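Local atomic coordinates of PA_0080 (Pseudomonas aeruginosa, PDB entry 3ZHN), a protein that is the TssJ1 lipoprotein of the type VI secretion system, probably an outer-membrane component of the complex that anchors the secretion machinery to the cell envelope. Residues T31-W36 with S140-T145. Residues are numbered along the deposited sequence; the frame is centred on the assembly and turned at random.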
loop_
_atom_site.group_PDB
_atom_site.type_symbol
_atom_site.label_atom_id
_atom_site.label_comp_id
_atom_site.label_asym_id
_atom_site.label_seq_id
_atom_site.Cartn_x
_atom_site.Cartn_y
_atom_site.Cartn_z
ATOM N N THR A 31 2.703 -16.858 6.709
ATOM C CA THR A 31 2.848 -15.467 7.031
ATOM C C THR A 31 1.430 -14.850 6.870
ATOM O O THR A 31 0.849 -14.945 5.819
ATOM C CB THR A 31 3.798 -14.830 6.016
ATOM O OG1 THR A 31 5.065 -15.545 5.944
ATOM C CG2 THR A 31 4.002 -13.381 6.379
ATOM N N ARG A 32 0.852 -14.368 7.937
ATOM C CA ARG A 32 -0.481 -13.807 7.957
ATOM C C ARG A 32 -0.438 -12.336 8.217
ATOM O O ARG A 32 0.225 -11.898 9.139
ATOM C CB ARG A 32 -1.290 -14.459 9.071
ATOM C CG ARG A 32 -2.768 -14.189 8.960
ATOM C CD ARG A 32 -3.507 -15.219 9.794
ATOM N NE ARG A 32 -3.348 -16.595 9.314
ATOM C CZ ARG A 32 -4.067 -17.114 8.318
ATOM N NH1 ARG A 32 -4.976 -16.362 7.696
ATOM N NH2 ARG A 32 -3.884 -18.380 7.950
ATOM N N VAL A 33 -1.188 -11.596 7.413
ATOM C CA VAL A 33 -1.259 -10.151 7.539
ATOM C C VAL A 33 -2.751 -9.764 7.595
ATOM O O VAL A 33 -3.546 -10.238 6.765
ATOM C CB VAL A 33 -0.561 -9.444 6.352
ATOM C CG1 VAL A 33 -0.714 -7.924 6.447
ATOM C CG2 VAL A 33 0.861 -9.942 6.243
ATOM N N VAL A 34 -3.098 -8.933 8.571
ATOM C CA VAL A 34 -4.336 -8.252 8.619
ATOM C C VAL A 34 -4.071 -6.758 8.538
ATOM O O VAL A 34 -3.252 -6.242 9.309
ATOM C CB VAL A 34 -5.192 -8.560 9.863
ATOM C CG1 VAL A 34 -6.587 -7.962 9.694
ATOM C CG2 VAL A 34 -5.352 -10.079 10.055
ATOM N N ILE A 35 -4.742 -6.096 7.589
ATOM C CA ILE A 35 -4.627 -4.683 7.412
ATOM C C ILE A 35 -5.985 -4.046 7.559
ATOM O O ILE A 35 -6.946 -4.426 6.830
ATOM C CB ILE A 35 -4.084 -4.321 6.018
ATOM C CG1 ILE A 35 -2.615 -4.799 5.872
ATOM C CG2 ILE A 35 -4.176 -2.795 5.746
ATOM C CD1 ILE A 35 -2.131 -4.774 4.437
ATOM N N TRP A 36 -6.016 -3.062 8.453
ATOM C CA TRP A 36 -7.152 -2.168 8.546
ATOM C C TRP A 36 -6.794 -0.892 7.820
ATOM O O TRP A 36 -5.842 -0.163 8.220
ATOM C CB TRP A 36 -7.523 -1.847 9.977
ATOM C CG TRP A 36 -8.169 -2.970 10.682
ATOM C CD1 TRP A 36 -9.542 -3.202 10.849
ATOM C CD2 TRP A 36 -7.501 -4.022 11.383
ATOM N NE1 TRP A 36 -9.738 -4.313 11.616
ATOM C CE2 TRP A 36 -8.509 -4.858 11.912
ATOM C CE3 TRP A 36 -6.154 -4.357 11.588
ATOM C CZ2 TRP A 36 -8.224 -5.973 12.671
ATOM C CZ3 TRP A 36 -5.880 -5.485 12.360
ATOM C CH2 TRP A 36 -6.914 -6.272 12.888
ATOM N N SER A 140 1.283 -10.505 11.336
ATOM C CA SER A 140 1.415 -9.058 11.391
ATOM C C SER A 140 0.072 -8.396 11.212
ATOM O O SER A 140 -0.618 -8.678 10.252
ATOM C CB SER A 140 2.401 -8.547 10.296
ATOM O OG SER A 140 3.715 -9.012 10.461
ATOM N N HIS A 141 -0.252 -7.467 12.097
ATOM C CA HIS A 141 -1.459 -6.654 12.038
ATOM C C HIS A 141 -1.044 -5.195 11.841
ATOM O O HIS A 141 -0.131 -4.740 12.538
ATOM C CB HIS A 141 -2.362 -6.855 13.261
ATOM C CG HIS A 141 -3.035 -8.191 13.328
ATOM N ND1 HIS A 141 -4.033 -8.468 14.250
ATOM C CD2 HIS A 141 -2.948 -9.281 12.520
ATOM C CE1 HIS A 141 -4.463 -9.699 14.060
ATOM N NE2 HIS A 141 -3.806 -10.226 13.031
ATOM N N LEU A 142 -1.714 -4.514 10.939
ATOM C CA LEU A 142 -1.323 -3.164 10.519
ATOM C C LEU A 142 -2.573 -2.310 10.442
ATOM O O LEU A 142 -3.585 -2.698 9.898
ATOM C CB LEU A 142 -0.619 -3.200 9.206
ATOM C CG LEU A 142 0.611 -4.058 9.068
ATOM C CD1 LEU A 142 0.996 -4.179 7.643
ATOM C CD2 LEU A 142 1.780 -3.436 9.803
ATOM N N ASP A 143 -2.403 -1.063 10.863
ATOM C CA ASP A 143 -3.376 0.006 10.615
ATOM C C ASP A 143 -2.714 0.921 9.611
ATOM O O ASP A 143 -1.637 1.548 9.900
ATOM C CB ASP A 143 -3.676 0.788 11.879
ATOM C CG ASP A 143 -4.724 0.044 12.744
ATOM O OD1 ASP A 143 -5.887 -0.100 12.301
ATOM O OD2 ASP A 143 -4.370 -0.407 13.839
ATOM N N ILE A 144 -3.366 1.033 8.432
ATOM C CA ILE A 144 -2.817 1.847 7.355
ATOM C C ILE A 144 -3.805 2.995 7.111
ATOM O O ILE A 144 -4.961 2.754 6.739
ATOM C CB ILE A 144 -2.519 1.037 6.109
ATOM C CG1 ILE A 144 -1.451 -0.022 6.453
ATOM C CG2 ILE A 144 -2.012 1.939 4.990
ATOM C CD1 ILE A 144 -0.962 -0.893 5.358
ATOM N N THR A 145 -3.354 4.243 7.311
ATOM C CA THR A 145 -4.152 5.437 7.115
ATOM C C THR A 145 -3.778 6.039 5.779
ATOM O O THR A 145 -2.590 6.268 5.514
ATOM C CB THR A 145 -4.025 6.416 8.324
ATOM O OG1 THR A 145 -4.431 5.685 9.484
ATOM C CG2 THR A 145 -4.958 7.637 8.127
#
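The central parallel strand pair of the mixed sheet in this two-sheet beta fold joins Val-33 to Trp-36 with Ser-140 to Asp-143, the strands running at 24°; antiparallel strands 100-107 and 151-155 flank the pair. Five backbone hydrogen bonds set the register, from Ser-140 N to Arg-32 O (2.8 Å) at one end to Ile-144 N to Trp-36 O at the other. On one face, Val-34 CB lies over the His-141 ring, 3.9 Å from its centroid, a CH-pi contact, and Val-34 CG2 approaches His-141 NE2 to 3.4 Å. With CG anti to the carbonyl carbon (chi1 -73°), the Trp-36 indole is directed back toward Val-34 and His-141; it forms an offset edge-to-face pair with the imidazole, CZ3 and CH2 leading, planes at 72° and the six-membered ring centroid 5.5 Å from the imidazole's. Val-34 CG1 lies 3.6 Å above the indole plane, displaced toward the rim. Asp-143 OD1 lies 3.3 Å from Trp-36 CB, is hydrogen-bonded to His-38 NE2 and forms a salt bridge with Arg-156, which also makes a cation-pi contact with the indole. On the other face, which packs against strand 113-118 through Val-33 and Ile-144, Ile-35 CG2 meets Ile-144 CD1 at 3.8 Å. Aliphatic branches thus join the core between the sheets, whereas the opposite face, where Trp-36, His-141 and Asp-143 are partly exposed, combines aromatic packing with a carboxylate held by cationic and imidazole partners.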